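Local coordinates for probable Rab-related GTPase (Acanthamoeba polyphaga mimivirus, PDB 5XC5), which binds GTP with magnesium as a Rab-family small GTPase of a giant virus and may take part in protein transport, at residues 76-82 / 107-113. The protein carries 1 engineered substitution. Residues are numbered along the deposited sequence; the frame is centred on the assembly and turned at random.
Sequences YTNSLGC and NCHTTYY
Thr110 OG1 reaches across to Ser79 O and donates a hydrogen bond of 2.8 Å, coming from above the carbonyl plane, 43° out of it. That hydroxyl lies between the backbone N and carbonyl carbon of Thr110 (chi1 58°), which turns it toward residues 78-79 and also sets it against Asn78 CA. Thr111 flanks the same carbonyl with its own hydroxyl, a weak contact at best, while its methyl CG2 lies near Leu80 O and the side chain of Cys82.

Toward the start of the contact, Cys108 packs against the type II turn from Tyr76 to Ser79. Its SG, anti to the backbone N, lies 3.5 Å from Tyr76 O and accepts the amide of Thr110, a bond that ties the bend after helix 91-107 together. Tyr76 O is meanwhile gripped by both Ser79 N and Ser79 OG, which approach from one face of its plane; the hydroxyl bond measures 2.8 Å. Beside this, the Tyr76 ring slants against Asn107, with CD2 3.6 Å from Asn107 CB and the ring and amide planes 33° apart. Asn107 ND2 bonds back to Asp103 O in the helix.

At the other end the backbones take over. Tyr112 N gives Leu80 O a nearly straight hydrogen bond of 2.8 Å. One step on, Cys82 N donates to Tyr113 O beside the parallel Gly81-Tyr113 bridge.

The contact brings the neighbouring parallel strands 81-87 and 113-119 of the Ras-like sheet together, joined through helix 91-107 in a right-handed beta-alpha-beta crossover. Trp100 and Leu104 of that helix pack on Tyr76, strand 6-12 borders residues 79-82, and Leu80 and Tyr113 touch helix 154-169.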
ATOM      1  N   TYR A  76      -9.554   8.816  -3.096  1.00 13.12           N
ATOM      2  CA  TYR A  76      -9.350   7.937  -4.245  1.00 14.31           C
ATOM      3  C   TYR A  76      -9.052   8.724  -5.513  1.00 16.81           C
ATOM      4  O   TYR A  76      -8.211   8.315  -6.321  1.00 14.63           O
ATOM      5  CB  TYR A  76     -10.605   7.104  -4.501  1.00 13.32           C
ATOM      6  CG  TYR A  76     -10.928   6.019  -3.504  1.00 13.81           C
ATOM      7  CD1 TYR A  76      -9.927   5.293  -2.859  1.00 16.02           C
ATOM      8  CD2 TYR A  76     -12.245   5.692  -3.232  1.00 12.47           C
ATOM      9  CE1 TYR A  76     -10.247   4.288  -1.960  1.00 17.60           C
ATOM     10  CE2 TYR A  76     -12.567   4.694  -2.343  1.00 14.34           C
ATOM     11  CZ  TYR A  76     -11.571   3.996  -1.712  1.00 14.04           C
ATOM     12  OH  TYR A  76     -11.899   2.999  -0.809  1.00 17.64           O
ATOM     13  N   THR A  77      -9.770   9.823  -5.730  1.00 17.59           N
ATOM     14  CA  THR A  77      -9.785  10.447  -7.045  1.00 18.35           C
ATOM     15  C   THR A  77      -8.399  10.969  -7.411  1.00 16.98           C
ATOM     16  O   THR A  77      -7.643  11.436  -6.555  1.00 17.46           O
ATOM     17  CB  THR A  77     -10.835  11.563  -7.086  1.00 21.99           C
ATOM     18  OG1 THR A  77     -10.929  12.089  -8.415  1.00 28.83           O
ATOM     19  CG2 THR A  77     -10.486  12.679  -6.124  1.00 19.12           C
ATOM     20  N   ASN A  78      -8.057  10.847  -8.693  1.00 16.87           N
ATOM     21  CA  ASN A  78      -6.804  11.326  -9.272  1.00 17.20           C
ATOM     22  C   ASN A  78      -5.578  10.564  -8.787  1.00 17.73           C
ATOM     23  O   ASN A  78      -4.450  11.034  -8.980  1.00 17.42           O
ATOM     24  CB  ASN A  78      -6.606  12.837  -9.101  1.00 18.59           C
ATOM     25  CG  ASN A  78      -7.669  13.639  -9.810  1.00 22.90           C
ATOM     26  OD1 ASN A  78      -8.052  13.317 -10.935  1.00 27.47           O
ATOM     27  ND2 ASN A  78      -8.161  14.683  -9.156  1.00 29.21           N
ATOM     28  N   SER A  79      -5.758   9.403  -8.164  1.00 14.66           N
ATOM     29  CA  SER A  79      -4.611   8.603  -7.762  1.00 14.63           C
ATOM     30  C   SER A  79      -3.949   8.016  -8.998  1.00 15.91           C
ATOM     31  O   SER A  79      -4.631   7.510  -9.895  1.00 18.43           O
ATOM     32  CB  SER A  79      -5.069   7.473  -6.847  1.00 14.92           C
ATOM     33  OG  SER A  79      -5.538   7.991  -5.619  1.00 17.07           O
ATOM     34  N   LEU A  80      -2.620   8.087  -9.054  1.00 13.07           N
ATOM     35  CA  LEU A  80      -1.865   7.428 -10.109  1.00 12.71           C
ATOM     36  C   LEU A  80      -1.337   6.062  -9.693  1.00 13.18           C
ATOM     37  O   LEU A  80      -1.248   5.159 -10.527  1.00 13.80           O
ATOM     38  CB  LEU A  80      -0.697   8.316 -10.562  1.00 13.09           C
ATOM     39  CG  LEU A  80      -1.125   9.684 -11.111  1.00 16.69           C
ATOM     40  CD1 LEU A  80       0.085  10.490 -11.586  1.00 18.52           C
ATOM     41  CD2 LEU A  80      -2.138   9.529 -12.227  1.00 19.53           C
ATOM     42  N   GLY A  81      -1.004   5.887  -8.421  1.00 11.06           N
ATOM     43  CA  GLY A  81      -0.594   4.592  -7.917  1.00 11.32           C
ATOM     44  C   GLY A  81      -1.304   4.319  -6.606  1.00 10.46           C
ATOM     45  O   GLY A  81      -1.684   5.234  -5.879  1.00 11.04           O
ATOM     46  N   CYS A  82      -1.478   3.040  -6.314  1.00 10.10           N
ATOM     47  CA  CYS A  82      -2.132   2.651  -5.074  1.00  9.67           C
ATOM     48  C   CYS A  82      -1.443   1.425  -4.507  1.00 10.18           C
ATOM     49  O   CYS A  82      -1.229   0.439  -5.221  1.00 10.22           O
ATOM     50  CB  CYS A  82      -3.620   2.348  -5.314  1.00 10.24           C
ATOM     51  SG  CYS A  82      -4.522   1.753  -3.856  1.00 14.35           S
ATOM     52  N   ASN A 107     -14.435   4.773  -8.033  1.00 13.71           N
ATOM     53  CA  ASN A 107     -14.270   6.195  -7.776  1.00 15.20           C
ATOM     54  C   ASN A 107     -13.126   6.833  -8.546  1.00 16.83           C
ATOM     55  O   ASN A 107     -13.018   8.063  -8.551  1.00 20.95           O
ATOM     56  CB  ASN A 107     -14.057   6.428  -6.281  1.00 14.37           C
ATOM     57  CG  ASN A 107     -15.313   6.198  -5.480  1.00 14.76           C
ATOM     58  OD1 ASN A 107     -16.165   7.082  -5.387  1.00 17.85           O
ATOM     59  ND2 ASN A 107     -15.443   5.018  -4.897  1.00 14.28           N
ATOM     60  N   CYS A 108     -12.276   6.047  -9.191  1.00 15.29           N
ATOM     61  CA  CYS A 108     -11.074   6.580  -9.805  1.00 19.23           C
ATOM     62  C   CYS A 108     -10.801   5.787 -11.066  1.00 15.90           C
ATOM     63  O   CYS A 108     -10.779   4.553 -11.036  1.00 17.09           O
ATOM     64  CB  CYS A 108      -9.885   6.458  -8.840  1.00 16.55           C
ATOM     65  SG  CYS A 108      -8.284   6.932  -9.528  1.00 20.65           S
ATOM     66  N   HIS A 109     -10.596   6.497 -12.172  1.00 16.99           N
ATOM     67  CA  HIS A 109     -10.245   5.877 -13.439  1.00 18.69           C
ATOM     68  C   HIS A 109      -8.797   6.131 -13.830  1.00 19.62           C
ATOM     69  O   HIS A 109      -8.369   5.670 -14.891  1.00 22.88           O
ATOM     70  CB  HIS A 109     -11.189   6.368 -14.546  1.00 20.86           C
ATOM     71  N   THR A 110      -8.029   6.838 -12.996  1.00 21.52           N
ATOM     72  CA  THR A 110      -6.704   7.323 -13.356  1.00 19.57           C
ATOM     73  C   THR A 110      -5.567   6.443 -12.846  1.00 19.50           C
ATOM     74  O   THR A 110      -4.408   6.706 -13.182  1.00 21.27           O
ATOM     75  CB  THR A 110      -6.505   8.752 -12.840  1.00 20.02           C
ATOM     76  OG1 THR A 110      -6.673   8.786 -11.417  1.00 20.99           O
ATOM     77  CG2 THR A 110      -7.515   9.689 -13.478  1.00 21.90           C
ATOM     78  N   THR A 111      -5.849   5.423 -12.045  1.00 18.75           N
ATOM     79  CA  THR A 111      -4.766   4.645 -11.462  1.00 17.86           C
ATOM     80  C   THR A 111      -4.048   3.870 -12.558  1.00 18.75           C
ATOM     81  O   THR A 111      -4.683   3.234 -13.401  1.00 23.97           O
ATOM     82  CB  THR A 111      -5.308   3.697 -10.395  1.00 16.47           C
ATOM     83  OG1 THR A 111      -6.211   4.413  -9.543  1.00 21.17           O
ATOM     84  CG2 THR A 111      -4.176   3.152  -9.537  1.00 20.58           C
ATOM     85  N   TYR A 112      -2.721   3.943 -12.556  1.00 15.64           N
ATOM     86  CA  TYR A 112      -1.898   3.227 -13.517  1.00 16.36           C
ATOM     87  C   TYR A 112      -1.358   1.914 -12.972  1.00 15.45           C
ATOM     88  O   TYR A 112      -1.114   0.984 -13.745  1.00 18.00           O
ATOM     89  CB  TYR A 112      -0.717   4.113 -13.912  1.00 16.28           C
ATOM     90  CG  TYR A 112       0.208   3.513 -14.930  1.00 20.59           C
ATOM     91  CD1 TYR A 112      -0.171   3.423 -16.264  1.00 22.85           C
ATOM     92  CD2 TYR A 112       1.476   3.065 -14.572  1.00 19.71           C
ATOM     93  CE1 TYR A 112       0.679   2.886 -17.213  1.00 25.62           C
ATOM     94  CE2 TYR A 112       2.333   2.523 -15.512  1.00 21.45           C
ATOM     95  CZ  TYR A 112       1.925   2.440 -16.835  1.00 25.03           C
ATOM     96  OH  TYR A 112       2.765   1.912 -17.791  1.00 28.15           O
ATOM     97  N   TYR A 113      -1.169   1.819 -11.661  1.00 12.60           N
ATOM     98  CA  TYR A 113      -0.532   0.653 -11.066  1.00 13.43           C
ATOM     99  C   TYR A 113      -1.109   0.469  -9.674  1.00 11.12           C
ATOM    100  O   TYR A 113      -1.055   1.395  -8.849  1.00 11.69           O
ATOM    101  CB  TYR A 113       0.979   0.872 -10.984  1.00 12.16           C
ATOM    102  CG  TYR A 113       1.806  -0.285 -10.448  1.00 12.51           C
ATOM    103  CD1 TYR A 113       1.736  -1.561 -11.012  1.00 12.07           C
ATOM    104  CD2 TYR A 113       2.709  -0.073  -9.413  1.00 11.96           C
ATOM    105  CE1 TYR A 113       2.541  -2.603 -10.531  1.00 13.12           C
ATOM    106  CE2 TYR A 113       3.507  -1.090  -8.934  1.00 11.63           C
ATOM    107  CZ  TYR A 113       3.429  -2.349  -9.488  1.00 12.11           C
ATOM    108  OH  TYR A 113       4.242  -3.337  -8.974  1.00 12.62           O
TER